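Local structure of nitrite oxidoreductase subunit B (Kuenenia stuttgartiensis, 7B04) at residues V4-L9 / G298-I303; R11-P16 / G113-E118. The protein probably relays electrons from nitrite oxidation through three [4Fe-4S] clusters and one [3Fe-4S] cluster within the anammox nitrite oxidoreductase complex. All coordinates share one frame; numbering follows the deposited sequence.

Contact 1: V4-L9 / G298-I303; sequences VHNWHL and GTEPNI
Glu300 fills a buried, mixed polar and apolar contact in which the loop 298-303, between strands 291-292 and 303-306, packs against the turn that leaves strand 3-6. Its CG lies anti to the backbone N (chi1 -151°) and the chain runs on extended, which carries the carboxylate between Asn6 and Trp7. On the way, CG sits over one face of the His8 imidazole, 3.4 Å from the ring centroid, in a CH-pi contact. At the far end, OE1 receives a weak hydrogen bond from Trp7 N at 3.4 Å. A buried carboxylate would probably be costly with so weak a partner alone; OE2 has a salt bridge to Arg21 and a hydrogen bond with the Thr179 hydroxyl.

Asn6 slides past Glu300 in the opposite direction, its amide plane 81° from the carboxylate. Its OD1 serves the turn itself, accepting from Leu9 N at 3.0 Å in an Asx motif, the donor standing above the carbonyl plane. With an alanine here, Leu9 N would lose this side-chain acceptor, and the turn carrying Trp7 and His8 would probably be freer to shift against Glu300. His8 suits its place because its flat ring also packs beside the Pro301 ring, ND1 to CD 3.7 Å, while NE2 is hydrogen-bonded to the Tyr304 hydroxyl. Gly298 meets Leu9, CA to CD1 4.4 Å; its positive phi of 91° would press a CB against the preceding carbonyl, so glycine fits.

The Pro301 side chain lies about 5 Å from that of Cys178, a [4Fe-4S] cluster ligand. Arg285 of helix 279-286 makes a cation-pi contact with Trp7, strand 11-14 pairs with strand 3-6, and Ile303 leads into strand 303-306 and packs on strand 25-31.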
ATOM      1  N   VAL A   4       9.032 -42.890   2.851  1.00 35.95           N
ATOM      2  CA  VAL A   4      10.123 -41.905   2.679  1.00 31.70           C
ATOM      3  C   VAL A   4      10.315 -41.216   4.021  1.00 33.88           C
ATOM      4  O   VAL A   4       9.410 -41.165   4.804  1.00 40.84           O
ATOM      5  CB  VAL A   4       9.758 -40.886   1.595  1.00 35.48           C
ATOM      6  CG1 VAL A   4       9.424 -41.544   0.280  1.00 36.74           C
ATOM      7  CG2 VAL A   4       8.610 -40.010   2.029  1.00 40.42           C
ATOM      8  N   HIS A   5      11.496 -40.715   4.265  1.00 33.22           N
ATOM      9  CA  HIS A   5      11.801 -40.011   5.505  1.00 39.17           C
ATOM     10  C   HIS A   5      11.521 -38.521   5.374  1.00 47.27           C
ATOM     11  O   HIS A   5      11.996 -37.870   4.439  1.00 46.93           O
ATOM     12  CB  HIS A   5      13.255 -40.235   5.921  1.00 45.36           C
ATOM     13  CG  HIS A   5      13.632 -39.529   7.188  1.00 43.68           C
ATOM     14  ND1 HIS A   5      13.179 -39.930   8.427  1.00 34.85           N
ATOM     15  CD2 HIS A   5      14.396 -38.433   7.403  1.00 45.63           C
ATOM     16  CE1 HIS A   5      13.658 -39.117   9.352  1.00 37.11           C
ATOM     17  NE2 HIS A   5      14.401 -38.201   8.759  1.00 45.29           N
ATOM     18  N   ASN A   6      10.750 -37.986   6.318  1.00 40.54           N
ATOM     19  CA  ASN A   6      10.520 -36.552   6.445  1.00 40.15           C
ATOM     20  C   ASN A   6      11.014 -36.117   7.814  1.00 42.96           C
ATOM     21  O   ASN A   6      10.479 -36.557   8.839  1.00 47.37           O
ATOM     22  CB  ASN A   6       9.040 -36.203   6.281  1.00 39.71           C
ATOM     23  CG  ASN A   6       8.728 -34.724   6.575  1.00 38.40           C
ATOM     24  OD1 ASN A   6       9.342 -34.101   7.424  1.00 41.31           O
ATOM     25  ND2 ASN A   6       7.761 -34.173   5.860  1.00 38.05           N
ATOM     26  N   TRP A   7      12.009 -35.237   7.830  1.00 36.17           N
ATOM     27  CA  TRP A   7      12.555 -34.792   9.101  1.00 37.13           C
ATOM     28  C   TRP A   7      11.654 -33.785   9.810  1.00 34.89           C
ATOM     29  O   TRP A   7      11.773 -33.636  11.029  1.00 41.32           O
ATOM     30  CB  TRP A   7      13.965 -34.236   8.908  1.00 40.22           C
ATOM     31  CG  TRP A   7      14.076 -33.051   8.020  1.00 39.37           C
ATOM     32  CD1 TRP A   7      14.292 -33.049   6.672  1.00 36.77           C
ATOM     33  CD2 TRP A   7      14.023 -31.681   8.421  1.00 40.80           C
ATOM     34  NE1 TRP A   7      14.360 -31.757   6.207  1.00 39.17           N
ATOM     35  CE2 TRP A   7      14.198 -30.899   7.265  1.00 40.27           C
ATOM     36  CE3 TRP A   7      13.836 -31.040   9.648  1.00 41.41           C
ATOM     37  CZ2 TRP A   7      14.193 -29.507   7.300  1.00 38.84           C
ATOM     38  CZ3 TRP A   7      13.829 -29.661   9.681  1.00 39.21           C
ATOM     39  CH2 TRP A   7      14.006 -28.908   8.516  1.00 34.45           C
ATOM     40  N   HIS A   8      10.758 -33.094   9.095  1.00 33.76           N
ATOM     41  CA  HIS A   8       9.809 -32.221   9.786  1.00 36.36           C
ATOM     42  C   HIS A   8       8.931 -33.037  10.723  1.00 37.47           C
ATOM     43  O   HIS A   8       8.753 -32.689  11.896  1.00 40.97           O
ATOM     44  CB  HIS A   8       8.921 -31.469   8.791  1.00 37.80           C
ATOM     45  CG  HIS A   8       9.653 -30.513   7.908  1.00 37.90           C
ATOM     46  ND1 HIS A   8       9.034 -29.841   6.876  1.00 35.05           N
ATOM     47  CD2 HIS A   8      10.943 -30.107   7.901  1.00 35.91           C
ATOM     48  CE1 HIS A   8       9.912 -29.060   6.274  1.00 38.51           C
ATOM     49  NE2 HIS A   8      11.080 -29.206   6.873  1.00 37.75           N
ATOM     50  N   LEU A   9       8.379 -34.139  10.217  1.00 34.09           N
ATOM     51  CA  LEU A   9       7.547 -35.013  11.026  1.00 40.60           C
ATOM     52  C   LEU A   9       8.365 -35.945  11.901  1.00 41.63           C
ATOM     53  O   LEU A   9       7.815 -36.539  12.833  1.00 37.57           O
ATOM     54  CB  LEU A   9       6.634 -35.852  10.132  1.00 38.97           C
ATOM     55  CG  LEU A   9       5.699 -35.121   9.175  1.00 36.21           C
ATOM     56  CD1 LEU A   9       4.825 -36.122   8.442  1.00 38.58           C
ATOM     57  CD2 LEU A   9       4.851 -34.123   9.937  1.00 40.60           C
ATOM     58  N   GLY A 298       2.562 -32.756   5.284  1.00 37.55           N
ATOM     59  CA  GLY A 298       3.484 -33.800   4.896  1.00 29.27           C
ATOM     60  C   GLY A 298       4.237 -33.561   3.608  1.00 37.18           C
ATOM     61  O   GLY A 298       4.712 -34.523   2.997  1.00 42.20           O
ATOM     62  N   THR A 299       4.329 -32.323   3.140  1.00 42.30           N
ATOM     63  CA  THR A 299       5.054 -32.067   1.905  1.00 39.39           C
ATOM     64  C   THR A 299       6.512 -31.685   2.132  1.00 40.07           C
ATOM     65  O   THR A 299       7.287 -31.687   1.170  1.00 41.62           O
ATOM     66  CB  THR A 299       4.360 -30.967   1.098  1.00 36.06           C
ATOM     67  OG1 THR A 299       4.589 -29.697   1.720  1.00 35.08           O
ATOM     68  CG2 THR A 299       2.866 -31.228   1.012  1.00 33.90           C
ATOM     69  N   GLU A 300       6.910 -31.414   3.379  1.00 32.61           N
ATOM     70  CA  GLU A 300       8.200 -30.818   3.714  1.00 34.73           C
ATOM     71  C   GLU A 300       8.375 -29.481   3.002  1.00 36.97           C
ATOM     72  O   GLU A 300       9.159 -29.383   2.046  1.00 31.63           O
ATOM     73  CB  GLU A 300       9.363 -31.757   3.377  1.00 36.18           C
ATOM     74  CG  GLU A 300      10.577 -31.565   4.281  1.00 35.99           C
ATOM     75  CD  GLU A 300      11.588 -32.689   4.181  1.00 33.60           C
ATOM     76  OE1 GLU A 300      11.351 -33.754   4.787  1.00 33.89           O
ATOM     77  OE2 GLU A 300      12.629 -32.499   3.517  1.00 34.29           O
ATOM     78  N   PRO A 301       7.653 -28.441   3.423  1.00 34.88           N
ATOM     79  CA  PRO A 301       7.895 -27.105   2.873  1.00 32.54           C
ATOM     80  C   PRO A 301       9.315 -26.649   3.159  1.00 38.20           C
ATOM     81  O   PRO A 301       9.968 -27.105   4.099  1.00 40.99           O
ATOM     82  CB  PRO A 301       6.875 -26.220   3.602  1.00 36.05           C
ATOM     83  CG  PRO A 301       5.890 -27.161   4.191  1.00 39.55           C
ATOM     84  CD  PRO A 301       6.633 -28.420   4.482  1.00 36.71           C
ATOM     85  N   ASN A 302       9.796 -25.722   2.331  1.00 36.38           N
ATOM     86  CA  ASN A 302      11.154 -25.216   2.485  1.00 37.08           C
ATOM     87  C   ASN A 302      11.181 -23.696   2.591  1.00 30.54           C
ATOM     88  O   ASN A 302      12.198 -23.075   2.275  1.00 28.16           O
ATOM     89  CB  ASN A 302      12.034 -25.707   1.337  1.00 33.77           C
ATOM     90  CG  ASN A 302      12.219 -27.212   1.364  1.00 32.14           C
ATOM     91  OD1 ASN A 302      12.663 -27.776   2.364  1.00 33.44           O
ATOM     92  ND2 ASN A 302      11.862 -27.873   0.270  1.00 36.02           N
ATOM     93  N   ILE A 303      10.083 -23.098   3.037  1.00 34.34           N
ATOM     94  CA  ILE A 303      10.038 -21.706   3.463  1.00 31.61           C
ATOM     95  C   ILE A 303       9.773 -21.722   4.960  1.00 31.96           C
ATOM     96  O   ILE A 303       8.694 -22.135   5.405  1.00 37.29           O
ATOM     97  CB  ILE A 303       8.966 -20.906   2.711  1.00 32.78           C
ATOM     98  CG1 ILE A 303       9.224 -20.956   1.205  1.00 33.10           C
ATOM     99  CG2 ILE A 303       8.935 -19.466   3.202  1.00 28.14           C
ATOM    100  CD1 ILE A 303      10.559 -20.376   0.797  1.00 28.95           C
TER

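Contact 2: R11-P16 / G113-E118; sequences RRMEYP and GDTIFE
Arg11 and Glu118 form a salt bridge, NH1 to OE2 2.7 Å. The carboxylate oxygen uses its syn lone pair and lies in the guanidinium plane, the two groups turned 49° apart. Arg11 reaches it with CG anti to the backbone N (chi1 155°) and a bend at chi3, steadied by the NE hydrogen bond to Tyr111 O. OE2 also takes a weak bond from Glu14 N at 3.4 Å. The other oxygen, OE1, accepts from Thr115 N at 3.3 Å, and Thr115 OG1 accepts from Glu118 N at 3.2 Å. This capping box starts helix 116-123, so one glutamate both closes the helix end and binds the strand.

Threonine suits the N-cap, offering OG1 to the helix N-H groups and its methyl CG2 to Met13 CG, 3.9 Å away. Met13 SD comes obliquely to Phe117 in a Met-aromatic contact, 5.2 Å from the ring centroid. Tyr15 directs its edge at a face of Phe117, planes 88° apart in a T-shaped stack, and Ile116 CG1 covers the opposite face.

Strand 11-14 is held between its hairpin partner 3-6 and helix 116-123, while Tyr15 reaches on to helix 182-186 and to Leu41 of subunit A.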
ATOM      1  N   ARG A  11       9.430 -38.740  11.086  1.00 41.29           N
ATOM      2  CA  ARG A  11       8.786 -40.018  10.840  1.00 35.83           C
ATOM      3  C   ARG A  11       9.009 -40.363   9.375  1.00 40.64           C
ATOM      4  O   ARG A  11       9.427 -39.521   8.580  1.00 46.32           O
ATOM      5  CB  ARG A  11       7.295 -39.927  11.224  1.00 36.62           C
ATOM      6  CG  ARG A  11       6.322 -40.882  10.532  1.00 37.12           C
ATOM      7  CD  ARG A  11       4.972 -40.933  11.240  1.00 41.31           C
ATOM      8  NE  ARG A  11       4.146 -39.756  10.980  1.00 43.64           N
ATOM      9  CZ  ARG A  11       3.454 -39.559   9.862  1.00 49.84           C
ATOM     10  NH1 ARG A  11       3.492 -40.455   8.885  1.00 45.39           N
ATOM     11  NH2 ARG A  11       2.724 -38.461   9.719  1.00 49.17           N
ATOM     12  N   ARG A  12       8.774 -41.620   9.025  1.00 37.78           N
ATOM     13  CA  ARG A  12       8.779 -42.045   7.634  1.00 32.12           C
ATOM     14  C   ARG A  12       7.361 -41.939   7.085  1.00 35.78           C
ATOM     15  O   ARG A  12       6.399 -42.335   7.751  1.00 34.53           O
ATOM     16  CB  ARG A  12       9.361 -43.454   7.491  1.00 29.53           C
ATOM     17  CG  ARG A  12      10.884 -43.389   7.470  1.00 36.17           C
ATOM     18  CD  ARG A  12      11.556 -44.745   7.493  1.00 43.43           C
ATOM     19  NE  ARG A  12      11.357 -45.481   6.250  1.00 45.77           N
ATOM     20  CZ  ARG A  12      12.053 -45.276   5.135  1.00 45.39           C
ATOM     21  NH1 ARG A  12      13.003 -44.349   5.093  1.00 33.64           N
ATOM     22  NH2 ARG A  12      11.793 -46.001   4.057  1.00 49.25           N
ATOM     23  N   MET A  13       7.248 -41.442   5.856  1.00 42.57           N
ATOM     24  CA  MET A  13       5.999 -40.979   5.270  1.00 36.61           C
ATOM     25  C   MET A  13       5.676 -41.755   4.002  1.00 39.62           C
ATOM     26  O   MET A  13       6.556 -42.340   3.367  1.00 43.43           O
ATOM     27  CB  MET A  13       6.097 -39.485   4.956  1.00 38.31           C
ATOM     28  CG  MET A  13       4.811 -38.841   4.503  1.00 40.18           C
ATOM     29  SD  MET A  13       5.239 -37.471   3.424  1.00 48.50           S
ATOM     30  CE  MET A  13       6.179 -36.536   4.570  1.00 32.10           C
ATOM     31  N   GLU A  14       4.398 -41.756   3.633  1.00 44.41           N
ATOM     32  CA  GLU A  14       3.943 -42.436   2.425  1.00 46.35           C
ATOM     33  C   GLU A  14       3.931 -41.456   1.257  1.00 45.23           C
ATOM     34  O   GLU A  14       3.262 -40.418   1.319  1.00 45.98           O
ATOM     35  CB  GLU A  14       2.554 -43.036   2.625  1.00 43.19           C
ATOM     36  CG  GLU A  14       2.044 -43.823   1.417  1.00 48.41           C
ATOM     37  CD  GLU A  14       2.626 -45.231   1.353  0.51 53.48           C
ATOM     38  OE1 GLU A  14       2.766 -45.775   0.236  1.00 55.69           O
ATOM     39  OE2 GLU A  14       2.919 -45.803   2.425  1.00 57.85           O
ATOM     40  N   TYR A  15       4.648 -41.803   0.192  1.00 40.77           N
ATOM     41  CA  TYR A  15       4.748 -41.006  -1.021  1.00 33.08           C
ATOM     42  C   TYR A  15       4.785 -41.937  -2.229  1.00 33.21           C
ATOM     43  O   TYR A  15       5.263 -43.077  -2.123  1.00 43.40           O
ATOM     44  CB  TYR A  15       5.997 -40.105  -1.009  1.00 33.95           C
ATOM     45  CG  TYR A  15       5.850 -38.905  -1.898  1.00 35.93           C
ATOM     46  CD1 TYR A  15       4.811 -37.999  -1.708  1.00 31.24           C
ATOM     47  CD2 TYR A  15       6.715 -38.694  -2.957  1.00 27.41           C
ATOM     48  CE1 TYR A  15       4.651 -36.907  -2.543  1.00 36.78           C
ATOM     49  CE2 TYR A  15       6.565 -37.598  -3.795  1.00 32.25           C
ATOM     50  CZ  TYR A  15       5.533 -36.708  -3.584  1.00 35.06           C
ATOM     51  OH  TYR A  15       5.390 -35.623  -4.419  1.00 34.33           O
ATOM     52  N   PRO A  16       4.243 -41.492  -3.379  1.00 30.96           N
ATOM     53  CA  PRO A  16       4.296 -42.343  -4.585  1.00 31.72           C
ATOM     54  C   PRO A  16       5.702 -42.663  -5.068  1.00 32.56           C
ATOM     55  O   PRO A  16       5.926 -43.754  -5.614  1.00 31.50           O
ATOM     56  CB  PRO A  16       3.533 -41.507  -5.620  1.00 26.15           C
ATOM     57  CG  PRO A  16       2.607 -40.691  -4.791  1.00 27.15           C
ATOM     58  CD  PRO A  16       3.394 -40.305  -3.594  1.00 28.40           C
ATOM     59  N   GLY A 113       0.179 -38.106  13.354  1.00 46.81           N
ATOM     60  CA  GLY A 113      -1.007 -37.915  12.550  1.00 49.38           C
ATOM     61  C   GLY A 113      -0.758 -38.228  11.088  1.00 50.67           C
ATOM     62  O   GLY A 113       0.378 -38.357  10.635  1.00 54.89           O
ATOM     63  N   ASP A 114      -1.851 -38.345  10.344  1.00 46.02           N
ATOM     64  CA  ASP A 114      -1.788 -38.729   8.941  1.00 45.34           C
ATOM     65  C   ASP A 114      -1.606 -37.511   8.047  1.00 44.67           C
ATOM     66  O   ASP A 114      -2.256 -36.479   8.235  1.00 44.88           O
ATOM     67  CB  ASP A 114      -3.056 -39.481   8.532  1.00 43.27           C
ATOM     68  CG  ASP A 114      -3.257 -40.760   9.316  1.00 47.58           C
ATOM     69  OD1 ASP A 114      -2.267 -41.286   9.867  1.00 48.86           O
ATOM     70  OD2 ASP A 114      -4.408 -41.237   9.380  1.00 38.86           O
ATOM     71  N   THR A 115      -0.701 -37.638   7.080  1.00 46.77           N
ATOM     72  CA  THR A 115      -0.498 -36.615   6.070  1.00 37.39           C
ATOM     73  C   THR A 115      -1.611 -36.685   5.028  1.00 36.36           C
ATOM     74  O   THR A 115      -2.422 -37.617   5.006  1.00 36.21           O
ATOM     75  CB  THR A 115       0.865 -36.779   5.401  1.00 34.07           C
ATOM     76  OG1 THR A 115       0.837 -37.914   4.525  1.00 34.87           O
ATOM     77  CG2 THR A 115       1.946 -36.988   6.446  1.00 41.38           C
ATOM     78  N   ILE A 116      -1.655 -35.672   4.159  1.00 36.39           N
ATOM     79  CA  ILE A 116      -2.654 -35.653   3.093  1.00 33.52           C
ATOM     80  C   ILE A 116      -2.527 -36.886   2.208  1.00 34.51           C
ATOM     81  O   ILE A 116      -3.520 -37.360   1.642  1.00 33.48           O
ATOM     82  CB  ILE A 116      -2.542 -34.352   2.273  1.00 31.17           C
ATOM     83  CG1 ILE A 116      -1.170 -34.248   1.603  1.00 28.42           C
ATOM     84  CG2 ILE A 116      -2.799 -33.143   3.156  1.00 29.17           C
ATOM     85  CD1 ILE A 116      -1.118 -33.243   0.475  1.00 31.23           C
ATOM     86  N   PHE A 117      -1.314 -37.425   2.074  1.00 27.98           N
ATOM     87  CA  PHE A 117      -1.129 -38.659   1.320  1.00 33.29           C
ATOM     88  C   PHE A 117      -1.666 -39.858   2.090  1.00 36.18           C
ATOM     89  O   PHE A 117      -2.342 -40.722   1.516  1.00 36.86           O
ATOM     90  CB  PHE A 117       0.349 -38.848   0.981  1.00 31.91           C
ATOM     91  CG  PHE A 117       1.001 -37.622   0.408  1.00 28.04           C
ATOM     92  CD1 PHE A 117       0.816 -37.281  -0.922  1.00 29.14           C
ATOM     93  CD2 PHE A 117       1.795 -36.810   1.199  1.00 28.85           C
ATOM     94  CE1 PHE A 117       1.413 -36.151  -1.452  1.00 26.53           C
ATOM     95  CE2 PHE A 117       2.395 -35.680   0.676  1.00 28.14           C
ATOM     96  CZ  PHE A 117       2.203 -35.350  -0.651  1.00 28.03           C
ATOM     97  N   GLU A 118      -1.374 -39.929   3.391  1.00 31.82           N
ATOM     98  CA  GLU A 118      -1.783 -41.079   4.189  1.00 29.79           C
ATOM     99  C   GLU A 118      -3.274 -41.068   4.502  1.00 31.33           C
ATOM    100  O   GLU A 118      -3.875 -42.138   4.651  1.00 34.91           O
ATOM    101  CB  GLU A 118      -0.968 -41.130   5.483  1.00 36.34           C
ATOM    102  CG  GLU A 118       0.534 -41.195   5.250  1.00 42.69           C
ATOM    103  CD  GLU A 118       1.337 -40.933   6.509  1.00 38.40           C
ATOM    104  OE1 GLU A 118       0.733 -40.562   7.538  1.00 32.34           O
ATOM    105  OE2 GLU A 118       2.574 -41.098   6.469  1.00 44.17           O
TER

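How the contacts relate
The two contacts share a hairpin: strand 3-6 belongs to contact 1 and strand 11-14 to contact 2, the two pairing antiparallel, and Asn6 N probably bonds to Arg11 O. The Met13 side chain also touches Asn6. Along the chain, contact 2 is nested within the loop that contact 1 closes. Contact 1 is almost wholly buried and joins a turn to a loop; its acid has a salt bridge to Arg21 outside the two segments, which would offset its charge. Contact 2, farther from the centre and partly exposed, joins a strand to a helix start and carries its main salt bridge, Arg11 to Glu118, within its own two segments, with an aromatic and sulfur patch on its buried side.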